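Local coordinates for protein aspartate--tRNA(Asp/Asn) ligase (Sulfolobus tokodaii, PDB 1WYD) that probably activates L-aspartate with ATP and transfers it to both tRNA(Asp) and tRNA(Asn), as a non-discriminating class II aminoacyl-tRNA synthetase, at residues E155-K160 with V202-P207; I224-E229 with F397-A402; E285-K290 with R306-E311; R327-K332 with E368-K373. All blocks are in the same frame, centred on the assembly; numbering follows the deposited sequence.

Interaction 1: E155-K160 with V202-P207; sequences EIFTPK and VFEVAP
Because E204 places CG anti to its own N (chi1 152°) and runs extended from there, its carboxylate reaches the N-H and hydroxyl of T158, whose OG1 stands between N and the carbonyl carbon (chi1 50°) and so turns to the same acceptor as the amide. The T158 N-H is bifurcated: T158 N lies 3.2 Å from E204 OE1 and 3.2 Å from E204 OE2, meeting both on their syn sides, 26° out of the carboxylate plane. T158 OG1 also donates to E204 OE1, though at 2.5 Å the modelled length is doubtful. The K160 side chain, running against that of E204, brings NZ to E204 OE2 in a salt bridge of 3.1 Å, weak as a hydrogen bond. T158 and K160 together hold this buried carboxylate, K160 probably balancing its charge. At the start of the segments, the I156 N to F203 O bond of 2.8 Å marks a short parallel pairing. Here E155 CB sits over a face of the F203 ring, 3.9 Å from its centroid, while the E155 carboxylate turns to R145 of the second subunit. Helix 128-150, the short strand 154-155 and P159, which packs on F420 of the second subunit, are consistent with motif 1, the dimer-interface element of class II synthetases.

Interaction 2: I224-E229 with F397-A402; sequences ISMDVE and FGMGLA
M226 and M399 form a hydrogen-bonded antiparallel pair, M226 N donating to M399 O at 2.8 Å and M399 N to M226 O at 2.9 Å. V228 and F397 repeat this, with V228 N to F397 O at 3.0 Å and F397 N to V228 O at 2.9 Å. Where strand 397-400 gives way to the helix, I224 O takes two bonds, from L401 N at 3.1 Å and from a water that accepts from A402 N. The glycine-rich strand running into a helix is motif 3 of class II synthetases, set beside a motif 2 strand; G400, L401 and A402 are predicted to bind ATP. D227 OD1 lies 3.5 Å from G398 CA and would clash with a CB on G398. K192 NZ pairs with D227 OD1 in a salt bridge and bonds F397 O weakly, while R359 is the salt-bridge partner of E229. On the other face, F397 CG stands between its N and carbonyl carbon (chi1 67°), laying the ring alongside V228, whose CB sits over it, 3.8 Å from the centroid; L242 and I245 of helix 235-256 pack on the ring. An alanine at F397 would be likely to leave a gap between V228 and that helix. M226 SD lies 3.8 Å from L401 CD1.

Interaction 3: E285-K290 with R306-E311; sequences EILRSK and RILNEE
I286, which packs on L308, has its carbonyl oxygen gripped twice near the end of its helix: S289 OG donates to I286 O at 3.2 Å, from 37° above the carbonyl plane, and K290 N, bonded mainly to L287 O, adds a weak bond. The two helices belong to a beta-alpha-alpha-beta connection, since strands 276-279 and 316-320, which precede and follow them, are parallel neighbours in the large sheet. The short helical segments cross at 95° with their axes 10.2 Å apart, a near-perpendicular packing that confines contact to a small apolar patch. Its closest apolar contact is I286 CG2 to L308 CD2 at 3.8 Å. I286 CG2 lies anti to the backbone N while CG1 goes to the side of that N (chi1 -80°), so it is the branch methyl that reaches the other helix. L287 sends CD2 obliquely to I307 CB, 4.1 Å away, and its CG lies near the same L308 methyl. Y317 and I319 of strand 316-320 lie against L308, linking the patch to the sheet. Towards solvent, the bent chain of K290 crosses E311, and the methylenes do the touching: K290 CE is 3.5 Å from E311 CG, whereas K290 NZ stays 4.1 Å from E311 OE2, beyond salt-bridge length.

Interaction 4: R327-K332 with E368-K373; sequences RPFYTK and EALKKK
The type I turn from P328 to T331, closed by T331 N to P328 O at 3.3 Å, presents F329 to helix 368-371, with F329 CA 5.0 Å from A369 CA. F329 CG takes the crowded position between the backbone N and the carbonyl carbon (chi1 73°), which stands the ring alongside L370. L370 CD2 lies over one face, 3.9 Å from the ring centroid and 20° off its normal; CB of Y330 covers the opposite face. The A369 methyl packs against F329 CB at 3.9 Å and lies 3.5 Å from F329 O. Beside these apolar contacts the K373 chain, bent near its end, brings NZ within 2.8 Å of R327 O. The ammonium approaches from 44° out of the carbonyl plane. D325 O is a weak second acceptor for it, and the R327 side chain pairs with D345 in a salt bridge. A methionine in place of K373 would probably leave R327 O without this donor and the turn less firmly tied to the segment that follows the helix. Y330, which points away from the helix, has its OH hydrogen-bonded to E167, a predicted L-aspartate ligand on which P328 also packs: this is a loop beside the probable amino-acid pocket of the class II catalytic domain.

Interactions 1 and 2 are adjacent strand pairs of the large catalytic sheet, their centres 10 Å apart: E204 O lies 2.8 Å from D227 N and A206 O 3.0 Å from S225 N, probable hydrogen bonds joining strands 201-209 and 222-231. Interaction 1 faces the second subunit, whereas interaction 2 carries residues of the predicted ATP site. Interaction 4 approaches the same active centre from the predicted aspartate side, its nearest atoms about 7 Å from interaction 2, with R327 close to S355. Interaction 3 lies farthest from the others, its centre about 27 Å from that of interaction 2, yet the L308 side chain is about 11 Å from that of E352, a predicted ATP and magnesium ligand.

Interaction 1: E155-K160 with V202-P207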
loop_
_atom_site.group_PDB
_atom_site.type_symbol
_atom_site.label_atom_id
_atom_site.label_comp_id
_atom_site.label_asym_id
_atom_site.label_seq_id
_atom_site.Cartn_x
_atom_site.Cartn_y
_atom_site.Cartn_z
ATOM N N GLU B 155 -7.965 -0.737 6.202
ATOM C CA GLU B 155 -7.070 -0.983 5.088
ATOM C C GLU B 155 -6.943 -2.501 4.851
ATOM O O GLU B 155 -6.821 -3.267 5.835
ATOM C CB GLU B 155 -5.683 -0.350 5.327
ATOM C CG GLU B 155 -4.623 -0.733 4.287
ATOM C CD GLU B 155 -3.337 0.066 4.360
ATOM O OE1 GLU B 155 -3.048 0.637 5.416
ATOM O OE2 GLU B 155 -2.578 0.107 3.363
ATOM N N ILE B 156 -6.980 -2.908 3.557
ATOM C CA ILE B 156 -6.883 -4.334 3.130
ATOM C C ILE B 156 -5.898 -4.649 1.966
ATOM O O ILE B 156 -5.407 -3.754 1.283
ATOM C CB ILE B 156 -8.275 -4.926 2.764
ATOM C CG1 ILE B 156 -8.812 -4.263 1.500
ATOM C CG2 ILE B 156 -9.279 -4.884 3.941
ATOM C CD1 ILE B 156 -9.888 -5.007 0.845
ATOM N N PHE B 157 -5.632 -5.940 1.748
ATOM C CA PHE B 157 -4.816 -6.406 0.622
ATOM C C PHE B 157 -5.481 -7.659 0.008
ATOM O O PHE B 157 -5.613 -8.678 0.696
ATOM C CB PHE B 157 -3.399 -6.726 1.079
ATOM C CG PHE B 157 -2.525 -5.521 1.185
ATOM C CD1 PHE B 157 -2.089 -5.083 2.415
ATOM C CD2 PHE B 157 -2.164 -4.805 0.048
ATOM C CE1 PHE B 157 -1.284 -3.946 2.510
ATOM C CE2 PHE B 157 -1.364 -3.685 0.117
ATOM C CZ PHE B 157 -0.915 -3.251 1.347
ATOM N N THR B 158 -5.946 -7.533 -1.245
ATOM C CA THR B 158 -6.640 -8.600 -1.928
ATOM C C THR B 158 -5.700 -9.304 -2.964
ATOM O O THR B 158 -4.604 -8.788 -3.290
ATOM C CB THR B 158 -7.916 -8.120 -2.571
ATOM O OG1 THR B 158 -7.644 -6.955 -3.345
ATOM C CG2 THR B 158 -8.887 -7.656 -1.520
ATOM N N PRO B 159 -6.077 -10.509 -3.398
ATOM C CA PRO B 159 -5.185 -11.302 -4.277
ATOM C C PRO B 159 -4.938 -10.576 -5.590
ATOM O O PRO B 159 -5.847 -9.961 -6.179
ATOM C CB PRO B 159 -5.972 -12.578 -4.521
ATOM C CG PRO B 159 -6.883 -12.655 -3.385
ATOM C CD PRO B 159 -7.310 -11.238 -3.064
ATOM N N LYS B 160 -3.691 -10.613 -6.020
ATOM C CA LYS B 160 -3.337 -10.003 -7.281
ATOM C C LYS B 160 -3.347 -11.044 -8.421
ATOM O O LYS B 160 -3.585 -10.690 -9.577
ATOM C CB LYS B 160 -1.986 -9.281 -7.179
ATOM C CG LYS B 160 -1.928 -8.143 -6.159
ATOM C CD LYS B 160 -3.108 -7.211 -6.356
ATOM C CE LYS B 160 -3.394 -6.387 -5.143
ATOM N NZ LYS B 160 -4.620 -5.632 -5.305
ATOM N N VAL B 202 -13.815 -0.467 3.699
ATOM C CA VAL B 202 -12.453 -0.930 3.365
ATOM C C VAL B 202 -11.751 -0.108 2.299
ATOM O O VAL B 202 -12.355 0.321 1.370
ATOM C CB VAL B 202 -12.504 -2.394 2.878
ATOM C CG1 VAL B 202 -12.965 -3.279 3.991
ATOM C CG2 VAL B 202 -13.414 -2.515 1.634
ATOM N N PHE B 203 -10.464 0.102 2.414
ATOM C CA PHE B 203 -9.748 0.592 1.241
ATOM C C PHE B 203 -8.516 -0.265 0.906
ATOM O O PHE B 203 -8.012 -0.990 1.761
ATOM C CB PHE B 203 -9.309 2.020 1.386
ATOM C CG PHE B 203 -8.315 2.265 2.491
ATOM C CD1 PHE B 203 -8.733 2.481 3.832
ATOM C CD2 PHE B 203 -6.968 2.416 2.192
ATOM C CE1 PHE B 203 -7.793 2.720 4.837
ATOM C CE2 PHE B 203 -6.061 2.699 3.188
ATOM C CZ PHE B 203 -6.488 2.880 4.513
ATOM N N GLU B 204 -8.007 -0.087 -0.314
ATOM C CA GLU B 204 -6.724 -0.639 -0.663
ATOM C C GLU B 204 -6.012 0.279 -1.652
ATOM O O GLU B 204 -6.612 0.813 -2.577
ATOM C CB GLU B 204 -6.957 -2.072 -1.180
ATOM C CG GLU B 204 -5.951 -2.611 -2.181
ATOM C CD GLU B 204 -5.975 -4.129 -2.314
ATOM O OE1 GLU B 204 -7.059 -4.728 -2.411
ATOM O OE2 GLU B 204 -4.906 -4.725 -2.345
ATOM N N VAL B 205 -4.733 0.502 -1.433
ATOM C CA VAL B 205 -3.907 1.195 -2.404
ATOM C C VAL B 205 -2.900 0.107 -2.825
ATOM O O VAL B 205 -2.189 -0.429 -1.972
ATOM C CB VAL B 205 -3.128 2.375 -1.766
ATOM C CG1 VAL B 205 -2.455 3.200 -2.813
ATOM C CG2 VAL B 205 -4.045 3.294 -0.964
ATOM N N ALA B 206 -2.829 -0.210 -4.112
ATOM C CA ALA B 206 -2.013 -1.372 -4.531
ATOM C C ALA B 206 -1.913 -1.468 -6.039
ATOM O O ALA B 206 -2.751 -0.899 -6.761
ATOM C CB ALA B 206 -2.606 -2.629 -3.992
ATOM N N PRO B 207 -0.926 -2.230 -6.534
ATOM C CA PRO B 207 -0.765 -2.389 -7.977
ATOM C C PRO B 207 -1.967 -3.107 -8.597
ATOM O O PRO B 207 -2.620 -3.926 -7.952
ATOM C CB PRO B 207 0.521 -3.206 -8.082
ATOM C CG PRO B 207 1.161 -3.059 -6.657
ATOM C CD PRO B 207 0.043 -3.039 -5.776
HETATM O O HOH W 1 -3.691 -1.454 0.859
HETATM O O HOH W 2 -1.710 0.720 0.442
HETATM O O HOH W 3 -5.063 -3.239 -6.687
#

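Interaction 2: I224-E229 with F397-A402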
loop_
_atom_site.group_PDB
_atom_site.type_symbol
_atom_site.label_atom_id
_atom_site.label_comp_id
_atom_site.label_asym_id
_atom_site.label_seq_id
_atom_site.Cartn_x
_atom_site.Cartn_y
_atom_site.Cartn_z
ATOM N N ILE B 224 -0.960 1.912 -10.000
ATOM C CA ILE B 224 -1.482 1.879 -8.639
ATOM C C ILE B 224 -2.901 2.399 -8.568
ATOM O O ILE B 224 -3.203 3.479 -9.051
ATOM C CB ILE B 224 -0.570 2.733 -7.717
ATOM C CG1 ILE B 224 0.895 2.264 -7.876
ATOM C CG2 ILE B 224 -1.074 2.728 -6.281
ATOM C CD1 ILE B 224 1.152 0.889 -7.389
ATOM N N SER B 225 -3.771 1.607 -7.963
ATOM C CA SER B 225 -5.174 1.886 -7.885
ATOM C C SER B 225 -5.495 2.138 -6.396
ATOM O O SER B 225 -4.983 1.442 -5.506
ATOM C CB SER B 225 -5.926 0.691 -8.488
ATOM O OG SER B 225 -7.345 0.716 -8.299
ATOM N N MET B 226 -6.314 3.174 -6.157
ATOM C CA MET B 226 -6.731 3.613 -4.829
ATOM C C MET B 226 -8.231 3.350 -4.720
ATOM O O MET B 226 -9.051 4.110 -5.265
ATOM C CB MET B 226 -6.439 5.106 -4.641
ATOM C CG MET B 226 -5.028 5.563 -5.103
ATOM S SD MET B 226 -4.818 7.342 -5.229
ATOM C CE MET B 226 -4.616 7.809 -3.514
ATOM N N ASP B 227 -8.575 2.304 -3.975
ATOM C CA ASP B 227 -9.924 1.715 -3.974
ATOM C C ASP B 227 -10.601 1.789 -2.643
ATOM O O ASP B 227 -9.957 1.617 -1.579
ATOM C CB ASP B 227 -9.881 0.238 -4.391
ATOM C CG ASP B 227 -9.739 0.079 -5.871
ATOM O OD1 ASP B 227 -10.770 0.144 -6.600
ATOM O OD2 ASP B 227 -8.639 -0.083 -6.407
ATOM N N VAL B 228 -11.918 1.957 -2.703
ATOM C CA VAL B 228 -12.727 2.175 -1.523
ATOM C C VAL B 228 -14.059 1.531 -1.740
ATOM O O VAL B 228 -14.648 1.691 -2.798
ATOM C CB VAL B 228 -12.888 3.677 -1.313
ATOM C CG1 VAL B 228 -13.957 3.995 -0.264
ATOM C CG2 VAL B 228 -11.532 4.279 -0.967
ATOM N N GLU B 229 -14.541 0.807 -0.745
ATOM C CA GLU B 229 -15.799 0.098 -0.873
ATOM C C GLU B 229 -16.519 0.303 0.449
ATOM O O GLU B 229 -15.915 0.148 1.505
ATOM C CB GLU B 229 -15.566 -1.409 -1.185
ATOM C CG GLU B 229 -16.731 -2.120 -1.888
ATOM C CD GLU B 229 -17.088 -1.561 -3.275
ATOM O OE1 GLU B 229 -18.232 -1.749 -3.738
ATOM O OE2 GLU B 229 -16.228 -0.951 -3.949
ATOM N N PHE B 397 -15.502 3.037 -5.210
ATOM C CA PHE B 397 -14.801 3.651 -6.331
ATOM C C PHE B 397 -13.321 3.242 -6.393
ATOM O O PHE B 397 -12.755 2.657 -5.459
ATOM C CB PHE B 397 -14.898 5.186 -6.250
ATOM C CG PHE B 397 -14.154 5.786 -5.077
ATOM C CD1 PHE B 397 -14.858 6.315 -3.992
ATOM C CD2 PHE B 397 -12.770 5.870 -5.083
ATOM C CE1 PHE B 397 -14.187 6.867 -2.919
ATOM C CE2 PHE B 397 -12.080 6.392 -4.025
ATOM C CZ PHE B 397 -12.778 6.903 -2.936
ATOM N N GLY B 398 -12.714 3.573 -7.520
ATOM C CA GLY B 398 -11.295 3.381 -7.741
ATOM C C GLY B 398 -10.814 4.654 -8.404
ATOM O O GLY B 398 -11.488 5.198 -9.320
ATOM N N MET B 399 -9.693 5.155 -7.873
ATOM C CA MET B 399 -8.973 6.290 -8.397
ATOM C C MET B 399 -7.552 5.850 -8.776
ATOM O O MET B 399 -6.894 5.140 -8.018
ATOM C CB MET B 399 -8.895 7.341 -7.322
ATOM C CG MET B 399 -7.804 8.380 -7.482
ATOM S SD MET B 399 -8.348 9.949 -6.511
ATOM C CE MET B 399 -8.090 9.455 -4.912
ATOM N N GLY B 400 -7.067 6.351 -9.910
ATOM C CA GLY B 400 -5.726 6.068 -10.325
ATOM C C GLY B 400 -4.778 7.023 -9.681
ATOM O O GLY B 400 -4.914 8.219 -9.872
ATOM N N LEU B 401 -3.793 6.503 -8.946
ATOM C CA LEU B 401 -2.815 7.347 -8.346
ATOM C C LEU B 401 -2.131 8.278 -9.354
ATOM O O LEU B 401 -2.155 9.511 -9.202
ATOM C CB LEU B 401 -1.830 6.547 -7.504
ATOM C CG LEU B 401 -0.686 7.276 -6.785
ATOM C CD1 LEU B 401 -1.216 8.466 -5.858
ATOM C CD2 LEU B 401 0.163 6.302 -5.976
ATOM N N ALA B 402 -1.567 7.742 -10.406
ATOM C CA ALA B 402 -0.788 8.613 -11.249
ATOM C C ALA B 402 -1.648 9.624 -12.031
ATOM O O ALA B 402 -1.161 10.715 -12.353
ATOM C CB ALA B 402 0.094 7.826 -12.159
HETATM O O HOH W 4 -1.626 4.675 -11.061
#

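Interaction 3: E285-K290 with R306-E311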
loop_
_atom_site.group_PDB
_atom_site.type_symbol
_atom_site.label_atom_id
_atom_site.label_comp_id
_atom_site.label_asym_id
_atom_site.label_seq_id
_atom_site.Cartn_x
_atom_site.Cartn_y
_atom_site.Cartn_z
ATOM N N GLU B 285 -26.118 16.111 -24.619
ATOM C CA GLU B 285 -26.773 17.257 -25.254
ATOM C C GLU B 285 -25.824 18.452 -25.489
ATOM O O GLU B 285 -25.905 19.106 -26.533
ATOM C CB GLU B 285 -28.081 17.692 -24.532
ATOM C CG GLU B 285 -29.328 16.854 -24.854
ATOM C CD GLU B 285 -29.626 16.706 -26.361
ATOM O OE1 GLU B 285 -29.473 15.574 -26.894
ATOM O OE2 GLU B 285 -30.027 17.715 -27.017
ATOM N N ILE B 286 -24.919 18.729 -24.550
ATOM C CA ILE B 286 -23.957 19.811 -24.757
ATOM C C ILE B 286 -23.150 19.498 -25.996
ATOM O O ILE B 286 -22.899 20.374 -26.829
ATOM C CB ILE B 286 -23.033 20.034 -23.534
ATOM C CG1 ILE B 286 -23.760 20.856 -22.459
ATOM C CG2 ILE B 286 -21.711 20.725 -23.967
ATOM C CD1 ILE B 286 -23.335 20.537 -21.036
ATOM N N LEU B 287 -22.781 18.229 -26.144
ATOM C CA LEU B 287 -21.976 17.832 -27.286
ATOM C C LEU B 287 -22.749 17.975 -28.583
ATOM O O LEU B 287 -22.288 18.643 -29.518
ATOM C CB LEU B 287 -21.397 16.433 -27.100
ATOM C CG LEU B 287 -20.354 16.407 -25.969
ATOM C CD1 LEU B 287 -20.238 15.014 -25.430
ATOM C CD2 LEU B 287 -18.987 16.977 -26.384
ATOM N N ARG B 288 -23.934 17.375 -28.618
ATOM C CA ARG B 288 -24.794 17.409 -29.789
ATOM C C ARG B 288 -25.057 18.835 -30.283
ATOM O O ARG B 288 -25.015 19.103 -31.483
ATOM C CB ARG B 288 -26.116 16.727 -29.468
ATOM C CG ARG B 288 -26.055 15.257 -29.633
ATOM C CD ARG B 288 -27.400 14.571 -29.519
ATOM N NE ARG B 288 -27.997 14.485 -30.849
ATOM C CZ ARG B 288 -29.027 15.213 -31.255
ATOM N NH1 ARG B 288 -29.631 16.101 -30.439
ATOM N NH2 ARG B 288 -29.463 15.046 -32.486
ATOM N N SER B 289 -25.311 19.724 -29.329
ATOM C CA SER B 289 -25.672 21.095 -29.600
ATOM C C SER B 289 -24.490 21.929 -30.102
ATOM O O SER B 289 -24.677 23.042 -30.578
ATOM C CB SER B 289 -26.262 21.715 -28.333
ATOM O OG SER B 289 -25.239 22.366 -27.626
ATOM N N LYS B 290 -23.278 21.396 -29.971
ATOM C CA LYS B 290 -22.070 21.997 -30.555
ATOM C C LYS B 290 -21.702 21.338 -31.883
ATOM O O LYS B 290 -20.727 21.749 -32.529
ATOM C CB LYS B 290 -20.878 21.897 -29.600
ATOM C CG LYS B 290 -20.995 22.724 -28.361
ATOM C CD LYS B 290 -19.937 23.776 -28.333
ATOM C CE LYS B 290 -20.224 24.772 -27.204
ATOM N NZ LYS B 290 -21.306 25.769 -27.537
ATOM N N ARG B 306 -12.601 17.296 -23.575
ATOM C CA ARG B 306 -12.046 18.625 -23.867
ATOM C C ARG B 306 -13.131 19.683 -24.047
ATOM O O ARG B 306 -13.072 20.737 -23.417
ATOM C CB ARG B 306 -11.102 18.606 -25.063
ATOM C CG ARG B 306 -9.732 18.041 -24.712
ATOM C CD ARG B 306 -8.646 18.308 -25.758
ATOM N NE ARG B 306 -7.351 17.787 -25.316
ATOM C CZ ARG B 306 -6.851 16.606 -25.709
ATOM N NH1 ARG B 306 -7.537 15.828 -26.575
ATOM N NH2 ARG B 306 -5.657 16.213 -25.244
ATOM N N ILE B 307 -14.129 19.372 -24.872
ATOM C CA ILE B 307 -15.209 20.303 -25.161
ATOM C C ILE B 307 -16.044 20.469 -23.895
ATOM O O ILE B 307 -16.459 21.592 -23.548
ATOM C CB ILE B 307 -16.059 19.795 -26.353
ATOM C CG1 ILE B 307 -15.182 19.547 -27.578
ATOM C CG2 ILE B 307 -17.161 20.774 -26.711
ATOM C CD1 ILE B 307 -15.506 18.234 -28.264
ATOM N N LEU B 308 -16.272 19.362 -23.182
ATOM C CA LEU B 308 -17.023 19.438 -21.922
ATOM C C LEU B 308 -16.320 20.368 -20.951
ATOM O O LEU B 308 -16.948 21.213 -20.317
ATOM C CB LEU B 308 -17.243 18.049 -21.313
ATOM C CG LEU B 308 -18.373 17.256 -21.967
ATOM C CD1 LEU B 308 -18.624 15.939 -21.241
ATOM C CD2 LEU B 308 -19.675 18.087 -22.058
ATOM N N ASN B 309 -15.005 20.212 -20.861
ATOM C CA ASN B 309 -14.158 21.076 -20.039
ATOM C C ASN B 309 -14.217 22.536 -20.511
ATOM O O ASN B 309 -14.415 23.458 -19.694
ATOM C CB ASN B 309 -12.719 20.549 -20.057
ATOM C CG ASN B 309 -11.760 21.391 -19.257
ATOM O OD1 ASN B 309 -10.584 21.459 -19.598
ATOM N ND2 ASN B 309 -12.240 22.022 -18.177
ATOM N N GLU B 310 -14.065 22.731 -21.824
ATOM C CA GLU B 310 -14.128 24.066 -22.430
ATOM C C GLU B 310 -15.492 24.774 -22.258
ATOM O O GLU B 310 -15.596 25.972 -22.500
ATOM C CB GLU B 310 -13.732 24.005 -23.914
ATOM C CG GLU B 310 -12.317 24.480 -24.254
ATOM C CD GLU B 310 -11.619 25.219 -23.105
ATOM O OE1 GLU B 310 -11.944 26.410 -22.842
ATOM O OE2 GLU B 310 -10.727 24.611 -22.457
ATOM N N GLU B 311 -16.517 24.032 -21.836
ATOM C CA GLU B 311 -17.888 24.529 -21.780
ATOM C C GLU B 311 -18.434 24.684 -20.377
ATOM O O GLU B 311 -19.405 25.418 -20.156
ATOM C CB GLU B 311 -18.826 23.600 -22.551
ATOM C CG GLU B 311 -19.436 24.231 -23.813
ATOM C CD GLU B 311 -20.464 25.328 -23.521
ATOM O OE1 GLU B 311 -21.609 25.015 -23.082
ATOM O OE2 GLU B 311 -20.112 26.504 -23.735
#

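Interaction 4: R327-K332 with E368-K373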
loop_
_atom_site.group_PDB
_atom_site.type_symbol
_atom_site.label_atom_id
_atom_site.label_comp_id
_atom_site.label_asym_id
_atom_site.label_seq_id
_atom_site.Cartn_x
_atom_site.Cartn_y
_atom_site.Cartn_z
ATOM N N ARG B 327 -21.767 -0.005 -18.510
ATOM C CA ARG B 327 -21.159 -0.141 -17.191
ATOM C C ARG B 327 -21.218 -1.616 -16.810
ATOM O O ARG B 327 -22.053 -2.322 -17.335
ATOM C CB ARG B 327 -21.913 0.726 -16.184
ATOM C CG ARG B 327 -21.755 2.231 -16.454
ATOM C CD ARG B 327 -20.743 2.858 -15.543
ATOM N NE ARG B 327 -19.957 3.892 -16.177
ATOM C CZ ARG B 327 -19.075 4.657 -15.539
ATOM N NH1 ARG B 327 -18.820 4.491 -14.241
ATOM N NH2 ARG B 327 -18.438 5.589 -16.224
ATOM N N PRO B 328 -20.322 -2.095 -15.938
ATOM C CA PRO B 328 -20.302 -3.511 -15.550
ATOM C C PRO B 328 -21.635 -4.085 -15.079
ATOM O O PRO B 328 -22.555 -3.348 -14.722
ATOM C CB PRO B 328 -19.285 -3.525 -14.420
ATOM C CG PRO B 328 -18.324 -2.496 -14.843
ATOM C CD PRO B 328 -19.210 -1.359 -15.310
ATOM N N PHE B 329 -21.723 -5.409 -15.083
ATOM C CA PHE B 329 -22.890 -6.124 -14.568
ATOM C C PHE B 329 -23.065 -5.901 -13.066
ATOM O O PHE B 329 -24.139 -6.143 -12.518
ATOM C CB PHE B 329 -22.726 -7.628 -14.828
ATOM C CG PHE B 329 -21.693 -8.293 -13.932
ATOM C CD1 PHE B 329 -22.086 -8.986 -12.782
ATOM C CD2 PHE B 329 -20.336 -8.239 -14.239
ATOM C CE1 PHE B 329 -21.133 -9.606 -11.936
ATOM C CE2 PHE B 329 -19.372 -8.862 -13.401
ATOM C CZ PHE B 329 -19.778 -9.548 -12.249
ATOM N N TYR B 330 -21.996 -5.509 -12.384
ATOM C CA TYR B 330 -22.050 -5.408 -10.930
ATOM C C TYR B 330 -22.589 -4.042 -10.481
ATOM O O TYR B 330 -22.751 -3.808 -9.287
ATOM C CB TYR B 330 -20.688 -5.763 -10.242
ATOM C CG TYR B 330 -19.464 -5.046 -10.792
ATOM C CD1 TYR B 330 -19.226 -3.728 -10.493
ATOM C CD2 TYR B 330 -18.539 -5.713 -11.596
ATOM C CE1 TYR B 330 -18.119 -3.059 -10.984
ATOM C CE2 TYR B 330 -17.409 -5.054 -12.098
ATOM C CZ TYR B 330 -17.219 -3.718 -11.783
ATOM O OH TYR B 330 -16.129 -3.037 -12.268
ATOM N N THR B 331 -22.881 -3.164 -11.447
ATOM C CA THR B 331 -23.365 -1.798 -11.184
ATOM C C THR B 331 -24.910 -1.720 -11.121
ATOM O O THR B 331 -25.589 -2.159 -12.018
ATOM C CB THR B 331 -22.715 -0.829 -12.232
ATOM O OG1 THR B 331 -21.580 -0.184 -11.636
ATOM C CG2 THR B 331 -23.602 0.341 -12.609
ATOM N N LYS B 332 -25.450 -1.189 -10.025
ATOM C CA LYS B 332 -26.910 -1.054 -9.849
ATOM C C LYS B 332 -27.507 -0.106 -10.897
ATOM O O LYS B 332 -26.913 0.921 -11.216
ATOM C CB LYS B 332 -27.249 -0.582 -8.437
ATOM C CG LYS B 332 -28.736 -0.425 -8.166
ATOM C CD LYS B 332 -29.120 -0.813 -6.734
ATOM C CE LYS B 332 -30.487 -0.196 -6.353
ATOM N NZ LYS B 332 -30.590 0.074 -4.884
ATOM N N GLU B 368 -29.264 -11.462 -14.050
ATOM C CA GLU B 368 -29.966 -10.804 -15.144
ATOM C C GLU B 368 -28.995 -9.880 -15.896
ATOM O O GLU B 368 -28.879 -9.952 -17.129
ATOM C CB GLU B 368 -31.211 -10.069 -14.618
ATOM C CG GLU B 368 -32.163 -9.523 -15.680
ATOM C CD GLU B 368 -32.457 -10.513 -16.812
ATOM O OE1 GLU B 368 -33.163 -11.528 -16.570
ATOM O OE2 GLU B 368 -31.979 -10.268 -17.949
ATOM N N ALA B 369 -28.249 -9.068 -15.154
ATOM C CA ALA B 369 -27.315 -8.118 -15.766
ATOM C C ALA B 369 -26.316 -8.821 -16.675
ATOM O O ALA B 369 -26.074 -8.393 -17.797
ATOM C CB ALA B 369 -26.603 -7.333 -14.702
ATOM N N LEU B 370 -25.751 -9.915 -16.186
ATOM C CA LEU B 370 -24.897 -10.774 -16.996
ATOM C C LEU B 370 -25.563 -11.261 -18.286
ATOM O O LEU B 370 -24.929 -11.304 -19.344
ATOM C CB LEU B 370 -24.393 -11.965 -16.173
ATOM C CG LEU B 370 -23.327 -11.665 -15.121
ATOM C CD1 LEU B 370 -23.284 -12.816 -14.132
ATOM C CD2 LEU B 370 -21.960 -11.447 -15.786
ATOM N N LYS B 371 -26.833 -11.631 -18.207
ATOM C CA LYS B 371 -27.520 -12.062 -19.419
ATOM C C LYS B 371 -27.675 -10.884 -20.399
ATOM O O LYS B 371 -27.366 -11.014 -21.585
ATOM C CB LYS B 371 -28.872 -12.688 -19.092
ATOM C CG LYS B 371 -28.809 -14.152 -18.651
ATOM C CD LYS B 371 -30.035 -14.484 -17.771
ATOM C CE LYS B 371 -30.355 -15.969 -17.776
ATOM N NZ LYS B 371 -29.232 -16.713 -17.146
ATOM N N LYS B 372 -28.104 -9.735 -19.878
ATOM C CA LYS B 372 -28.309 -8.531 -20.668
ATOM C C LYS B 372 -27.043 -8.062 -21.397
ATOM O O LYS B 372 -27.097 -7.106 -22.188
ATOM C CB LYS B 372 -28.855 -7.406 -19.768
ATOM C CG LYS B 372 -29.788 -6.391 -20.461
ATOM C CD LYS B 372 -30.340 -5.348 -19.449
ATOM C CE LYS B 372 -31.401 -4.420 -20.060
ATOM N NZ LYS B 372 -30.829 -3.437 -21.040
ATOM N N LYS B 373 -25.915 -8.715 -21.121
ATOM C CA LYS B 373 -24.636 -8.395 -21.758
ATOM C C LYS B 373 -24.124 -9.598 -22.562
ATOM O O LYS B 373 -22.982 -9.604 -23.051
ATOM C CB LYS B 373 -23.591 -7.962 -20.715
ATOM C CG LYS B 373 -24.068 -6.908 -19.719
ATOM C CD LYS B 373 -22.916 -6.113 -19.132
ATOM C CE LYS B 373 -23.277 -4.623 -19.049
ATOM N NZ LYS B 373 -22.235 -3.766 -19.671
#